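Local coordinates for type IV pilus assembly protein PilF (Thermus thermophilus HB8, PDB 5OIU) that probably hydrolyses ATP as a hexameric P-loop AAA+ motor that powers assembly of the type IV pilus, at residues Val281-Pro291 and Ala309-Cys320. Numbering follows the deposited sequence.
With ZN (zinc ion), chain S.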
ATOM      1  N   VAL C 281      17.799  41.079  -3.494  1.00 40.05           N
ATOM      2  CA  VAL C 281      17.561  42.464  -3.098  1.00 45.24           C
ATOM      3  C   VAL C 281      18.518  43.396  -3.833  1.00 44.71           C
ATOM      4  O   VAL C 281      19.732  43.150  -3.880  1.00 43.32           O
ATOM      5  CB  VAL C 281      17.717  42.615  -1.576  1.00 45.87           C
ATOM      6  CG1 VAL C 281      17.675  44.083  -1.188  1.00 44.96           C
ATOM      7  CG2 VAL C 281      16.638  41.829  -0.832  1.00 46.44           C
ATOM      8  N   CYS C 282      17.976  44.478  -4.396  1.00 46.92           N
ATOM      9  CA  CYS C 282      18.810  45.512  -5.001  1.00 46.32           C
ATOM     10  C   CYS C 282      19.836  46.049  -4.007  1.00 52.76           C
ATOM     11  O   CYS C 282      19.553  46.235  -2.821  1.00 54.12           O
ATOM     12  CB  CYS C 282      17.948  46.663  -5.520  1.00 52.65           C
ATOM     13  SG  CYS C 282      18.906  48.131  -6.078  1.00 60.73           S
ATOM     14  N   GLU C 283      21.042  46.305  -4.499  1.00 59.95           N
ATOM     15  CA  GLU C 283      22.127  46.678  -3.604  1.00 63.65           C
ATOM     16  C   GLU C 283      22.113  48.147  -3.226  1.00 62.97           C
ATOM     17  O   GLU C 283      22.747  48.515  -2.233  1.00 61.32           O
ATOM     18  CB  GLU C 283      23.474  46.344  -4.240  1.00 68.95           C
ATOM     19  CG  GLU C 283      23.768  44.876  -4.281  1.00 71.10           C
ATOM     20  CD  GLU C 283      24.077  44.304  -2.909  1.00 78.63           C
ATOM     21  OE1 GLU C 283      23.944  45.033  -1.893  1.00 76.31           O
ATOM     22  OE2 GLU C 283      24.464  43.116  -2.855  1.00 85.54           O
ATOM     23  N   HIS C 284      21.400  48.982  -3.982  1.00 62.49           N
ATOM     24  CA  HIS C 284      21.495  50.429  -3.841  1.00 65.99           C
ATOM     25  C   HIS C 284      20.348  51.049  -3.051  1.00 66.77           C
ATOM     26  O   HIS C 284      20.480  52.191  -2.601  1.00 68.91           O
ATOM     27  CB  HIS C 284      21.579  51.083  -5.228  1.00 71.57           C
ATOM     28  CG  HIS C 284      22.729  50.592  -6.056  1.00 80.86           C
ATOM     29  ND1 HIS C 284      22.613  50.309  -7.402  1.00 82.10           N
ATOM     30  CD2 HIS C 284      24.015  50.321  -5.723  1.00 81.62           C
ATOM     31  CE1 HIS C 284      23.777  49.884  -7.862  1.00 80.12           C
ATOM     32  NE2 HIS C 284      24.644  49.880  -6.863  1.00 83.05           N
ATOM     33  N   CYS C 285      19.228  50.346  -2.878  1.00 63.73           N
ATOM     34  CA  CYS C 285      18.189  50.789  -1.958  1.00 56.24           C
ATOM     35  C   CYS C 285      17.985  49.801  -0.820  1.00 56.45           C
ATOM     36  O   CYS C 285      16.928  49.800  -0.185  1.00 59.32           O
ATOM     37  CB  CYS C 285      16.873  51.015  -2.693  1.00 61.36           C
ATOM     38  SG  CYS C 285      16.299  49.572  -3.548  1.00 58.36           S
ATOM     39  N   LYS C 286      18.970  48.956  -0.550  1.00 56.97           N
ATOM     40  CA  LYS C 286      18.829  47.981   0.514  1.00 59.15           C
ATOM     41  C   LYS C 286      18.761  48.693   1.860  1.00 61.70           C
ATOM     42  O   LYS C 286      19.367  49.744   2.064  1.00 63.23           O
ATOM     43  CB  LYS C 286      19.988  46.979   0.488  1.00 51.06           C
ATOM     44  CG  LYS C 286      19.813  45.827   1.459  1.00 51.98           C
ATOM     45  CD  LYS C 286      21.070  44.978   1.612  1.00 55.46           C
ATOM     46  CE  LYS C 286      21.342  44.124   0.393  1.00 51.90           C
ATOM     47  NZ  LYS C 286      22.359  43.072   0.721  1.00 61.37           N
ATOM     48  N   VAL C 287      18.015  48.106   2.792  1.00 62.66           N
ATOM     49  CA  VAL C 287      17.743  48.757   4.063  1.00 59.45           C
ATOM     50  C   VAL C 287      17.428  47.678   5.094  1.00 58.64           C
ATOM     51  O   VAL C 287      17.010  46.572   4.744  1.00 59.81           O
ATOM     52  CB  VAL C 287      16.595  49.780   3.899  1.00 64.72           C
ATOM     53  CG1 VAL C 287      15.265  49.081   3.757  1.00 61.75           C
ATOM     54  CG2 VAL C 287      16.557  50.655   5.077  1.00 73.99           C
ATOM     55  N   GLU C 288      17.668  47.985   6.368  1.00 55.28           N
ATOM     56  CA  GLU C 288      17.409  47.023   7.430  1.00 57.88           C
ATOM     57  C   GLU C 288      15.944  47.058   7.841  1.00 59.47           C
ATOM     58  O   GLU C 288      15.257  48.073   7.696  1.00 59.51           O
ATOM     59  CB  GLU C 288      18.285  47.300   8.655  1.00 56.86           C
ATOM     60  CG  GLU C 288      19.608  46.571   8.616  1.00 60.03           C
ATOM     61  CD  GLU C 288      20.406  46.680   9.906  1.00 67.44           C
ATOM     62  OE1 GLU C 288      19.835  47.126  10.930  1.00 68.23           O
ATOM     63  OE2 GLU C 288      21.605  46.305   9.888  1.00 65.01           O
ATOM     64  N   VAL C 289      15.455  45.923   8.332  1.00 54.20           N
ATOM     65  CA  VAL C 289      14.192  45.876   9.059  1.00 54.43           C
ATOM     66  C   VAL C 289      14.437  45.105  10.346  1.00 54.22           C
ATOM     67  O   VAL C 289      15.206  44.137  10.370  1.00 50.83           O
ATOM     68  CB  VAL C 289      13.035  45.253   8.239  1.00 50.50           C
ATOM     69  CG1 VAL C 289      12.991  45.826   6.839  1.00 53.49           C
ATOM     70  CG2 VAL C 289      13.152  43.758   8.179  1.00 53.50           C
ATOM     71  N   LYS C 290      13.846  45.582  11.427  1.00 61.66           N
ATOM     72  CA  LYS C 290      13.902  44.838  12.673  1.00 56.35           C
ATOM     73  C   LYS C 290      12.990  43.638  12.504  1.00 59.37           C
ATOM     74  O   LYS C 290      11.794  43.814  12.239  1.00 58.10           O
ATOM     75  CB  LYS C 290      13.468  45.700  13.858  1.00 56.47           C
ATOM     76  CG  LYS C 290      13.359  44.960  15.186  1.00 59.96           C
ATOM     77  CD  LYS C 290      14.669  44.284  15.583  1.00 66.85           C
ATOM     78  CE  LYS C 290      14.457  43.321  16.760  1.00 69.41           C
ATOM     79  NZ  LYS C 290      15.622  43.293  17.703  1.00 72.27           N
ATOM     80  N   PRO C 291      13.507  42.422  12.567  1.00 55.22           N
ATOM     81  CA  PRO C 291      12.636  41.254  12.490  1.00 50.82           C
ATOM     82  C   PRO C 291      11.902  41.039  13.798  1.00 54.33           C
ATOM     83  O   PRO C 291      12.366  41.429  14.873  1.00 54.92           O
ATOM     84  CB  PRO C 291      13.619  40.112  12.218  1.00 53.64           C
ATOM     85  CG  PRO C 291      14.875  40.563  12.877  1.00 54.01           C
ATOM     86  CD  PRO C 291      14.927  42.052  12.694  1.00 57.20           C
ATOM     87  N   ALA C 309      20.261  38.983  14.767  1.00 65.66           N
ATOM     88  CA  ALA C 309      19.721  38.833  13.423  1.00 58.93           C
ATOM     89  C   ALA C 309      19.016  40.093  12.963  1.00 60.65           C
ATOM     90  O   ALA C 309      18.163  40.630  13.671  1.00 64.86           O
ATOM     91  CB  ALA C 309      18.757  37.656  13.373  1.00 62.41           C
ATOM     92  N   ARG C 310      19.398  40.575  11.781  1.00 62.60           N
ATOM     93  CA  ARG C 310      18.692  41.634  11.075  1.00 58.89           C
ATOM     94  C   ARG C 310      18.300  41.106   9.700  1.00 53.49           C
ATOM     95  O   ARG C 310      18.917  40.173   9.182  1.00 51.98           O
ATOM     96  CB  ARG C 310      19.554  42.908  10.950  1.00 62.52           C
ATOM     97  CG  ARG C 310      19.325  43.998  12.049  1.00 68.72           C
ATOM     98  CD  ARG C 310      18.847  43.403  13.400  1.00 73.27           C
ATOM     99  NE  ARG C 310      19.097  44.214  14.602  1.00 79.29           N
ATOM    100  CZ  ARG C 310      18.720  43.867  15.839  1.00 85.42           C
ATOM    101  NH1 ARG C 310      18.996  44.658  16.873  1.00 86.67           N
ATOM    102  NH2 ARG C 310      18.083  42.721  16.057  1.00 76.88           N
ATOM    103  N   LEU C 311      17.240  41.683   9.131  1.00 50.52           N
ATOM    104  CA  LEU C 311      16.731  41.345   7.805  1.00 47.58           C
ATOM    105  C   LEU C 311      16.730  42.597   6.939  1.00 47.43           C
ATOM    106  O   LEU C 311      16.944  43.710   7.425  1.00 51.46           O
ATOM    107  CB  LEU C 311      15.311  40.764   7.856  1.00 43.27           C
ATOM    108  CG  LEU C 311      15.008  39.394   8.461  1.00 51.84           C
ATOM    109  CD1 LEU C 311      13.493  39.231   8.556  1.00 47.59           C
ATOM    110  CD2 LEU C 311      15.641  38.218   7.693  1.00 43.20           C
ATOM    111  N   TYR C 312      16.464  42.410   5.644  1.00 40.85           N
ATOM    112  CA  TYR C 312      16.676  43.455   4.656  1.00 46.01           C
ATOM    113  C   TYR C 312      15.567  43.433   3.617  1.00 44.74           C
ATOM    114  O   TYR C 312      14.940  42.401   3.377  1.00 45.96           O
ATOM    115  CB  TYR C 312      18.056  43.305   3.963  1.00 49.61           C
ATOM    116  CG  TYR C 312      19.197  43.238   4.955  1.00 48.19           C
ATOM    117  CD1 TYR C 312      19.500  42.055   5.628  1.00 47.86           C
ATOM    118  CD2 TYR C 312      19.940  44.368   5.255  1.00 51.65           C
ATOM    119  CE1 TYR C 312      20.516  42.011   6.569  1.00 53.05           C
ATOM    120  CE2 TYR C 312      20.969  44.326   6.186  1.00 47.60           C
ATOM    121  CZ  TYR C 312      21.253  43.158   6.834  1.00 50.34           C
ATOM    122  OH  TYR C 312      22.274  43.151   7.752  1.00 55.80           O
ATOM    123  N   LYS C 313      15.325  44.592   3.011  1.00 46.15           N
ATOM    124  CA  LYS C 313      14.487  44.686   1.826  1.00 50.28           C
ATOM    125  C   LYS C 313      15.031  45.805   0.956  1.00 51.51           C
ATOM    126  O   LYS C 313      15.907  46.571   1.353  1.00 53.43           O
ATOM    127  CB  LYS C 313      13.016  44.920   2.179  1.00 49.20           C
ATOM    128  CG  LYS C 313      12.657  46.378   2.452  1.00 56.26           C
ATOM    129  CD  LYS C 313      11.165  46.547   2.786  1.00 63.29           C
ATOM    130  CE  LYS C 313      10.565  47.827   2.139  1.00 75.60           C
ATOM    131  NZ  LYS C 313       9.499  48.519   2.949  1.00 70.90           N
ATOM    132  N   GLY C 314      14.503  45.883  -0.279  1.00 50.23           N
ATOM    133  CA  GLY C 314      14.817  46.961  -1.182  1.00 50.56           C
ATOM    134  C   GLY C 314      13.711  47.997  -1.190  1.00 58.58           C
ATOM    135  O   GLY C 314      12.553  47.682  -1.484  1.00 55.14           O
ATOM    136  N   MET C 315      14.073  49.243  -0.858  1.00 59.31           N
ATOM    137  CA  MET C 315      13.075  50.304  -0.811  1.00 59.63           C
ATOM    138  C   MET C 315      12.596  50.696  -2.196  1.00 59.41           C
ATOM    139  O   MET C 315      11.524  51.298  -2.313  1.00 58.23           O
ATOM    140  CB  MET C 315      13.626  51.529  -0.081  1.00 61.37           C
ATOM    141  CG  MET C 315      13.324  51.541   1.413  1.00 62.92           C
ATOM    142  SD  MET C 315      11.561  51.347   1.752  1.00 78.76           S
ATOM    143  CE  MET C 315      11.572  51.158   3.543  1.00 80.51           C
ATOM    144  N   GLY C 316      13.348  50.348  -3.240  1.00 62.41           N
ATOM    145  CA  GLY C 316      12.978  50.653  -4.611  1.00 61.83           C
ATOM    146  C   GLY C 316      13.695  51.889  -5.121  1.00 63.46           C
ATOM    147  O   GLY C 316      13.604  52.948  -4.491  1.00 63.00           O
ATOM    148  N   CYS C 317      14.409  51.781  -6.244  1.00 60.29           N
ATOM    149  CA  CYS C 317      15.145  52.920  -6.779  1.00 64.92           C
ATOM    150  C   CYS C 317      15.344  52.758  -8.283  1.00 67.00           C
ATOM    151  O   CYS C 317      15.002  51.731  -8.874  1.00 63.27           O
ATOM    152  CB  CYS C 317      16.492  53.096  -6.074  1.00 62.43           C
ATOM    153  SG  CYS C 317      17.799  52.005  -6.667  1.00 72.21           S
ATOM    154  N   GLU C 318      15.938  53.790  -8.889  1.00 75.60           N
ATOM    155  CA  GLU C 318      16.098  53.841 -10.341  1.00 75.64           C
ATOM    156  C   GLU C 318      16.809  52.604 -10.894  1.00 70.47           C
ATOM    157  O   GLU C 318      16.493  52.167 -12.005  1.00 69.26           O
ATOM    158  CB  GLU C 318      16.866  55.112 -10.730  1.00 77.92           C
ATOM    159  CG  GLU C 318      16.502  56.355  -9.901  1.00 90.60           C
ATOM    160  CD  GLU C 318      17.447  56.579  -8.719  1.00 92.49           C
ATOM    161  OE1 GLU C 318      18.673  56.711  -8.940  1.00 87.01           O
ATOM    162  OE2 GLU C 318      16.960  56.601  -7.562  1.00 88.35           O
ATOM    163  N   ARG C 319      17.747  52.023 -10.134  1.00 70.73           N
ATOM    164  CA  ARG C 319      18.583  50.910 -10.589  1.00 64.72           C
ATOM    165  C   ARG C 319      17.885  49.544 -10.562  1.00 65.41           C
ATOM    166  O   ARG C 319      18.490  48.555 -10.982  1.00 70.74           O
ATOM    167  CB  ARG C 319      19.875  50.838  -9.747  1.00 68.06           C
ATOM    168  CG  ARG C 319      20.960  51.890 -10.085  1.00 71.55           C
ATOM    169  CD  ARG C 319      21.755  51.563 -11.375  1.00 75.71           C
ATOM    170  NE  ARG C 319      20.973  51.752 -12.610  1.00 76.73           N
ATOM    171  CZ  ARG C 319      20.940  50.903 -13.645  1.00 72.33           C
ATOM    172  NH1 ARG C 319      20.197  51.181 -14.710  1.00 68.70           N
ATOM    173  NH2 ARG C 319      21.641  49.769 -13.625  1.00 63.43           N
ATOM    174  N   CYS C 320      16.634  49.452 -10.105  1.00 65.94           N
ATOM    175  CA  CYS C 320      15.982  48.154  -9.956  1.00 59.48           C
ATOM    176  C   CYS C 320      14.512  48.213 -10.358  1.00 61.11           C
ATOM    177  O   CYS C 320      13.691  47.460  -9.820  1.00 63.48           O
ATOM    178  CB  CYS C 320      16.098  47.647  -8.511  1.00 57.01           C
ATOM    179  SG  CYS C 320      15.286  48.718  -7.282  1.00 54.78           S
TER
HETATM  180 ZN    ZN S 503      16.934  49.564  -5.900  1.00 60.01          ZN
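Cys285 SG is gripped from two directions: it binds the zinc ion at 2.4 Å and takes a weak hydrogen bond from Gly316 N at 3.1 Å. With its chi1 of 58°, the sulfur sits between the backbone N and the carbonyl carbon, reaching both the metal and the 309-320 segment. Cys282 SG and Cys320 SG complete the close ligands, while Cys317 SG stands farther off, 2.7 Å from the zinc ion. Amides also meet the other sulfurs: His284 N donates to Cys282 SG, Cys317 N to Cys320 SG and, weakly, Arg319 N to Cys317 SG, which would be expected to offset part of the thiolate charge.

Next to the site, Met315 N bonds to Cys285 O almost straight at hydrogen (178°), though it approaches above the carbonyl plane. Strands 286-289 and 311-314 then pair antiparallel, with Val289 N to Leu311 O the shortest backbone bond (2.8 Å). On one sheet face, Glu288 CG lies 3.6 Å from Tyr312 CE2, carboxylate and ring planes 82° apart; Lys286 CD packs obliquely on the same ring, its NZ bonded to Gly377 O. On the opposite face, Val289 CG2 meets Leu311 CB. Two CxxC pairs, joined by a two-stranded antiparallel sheet, thus form a tetracysteine zinc site.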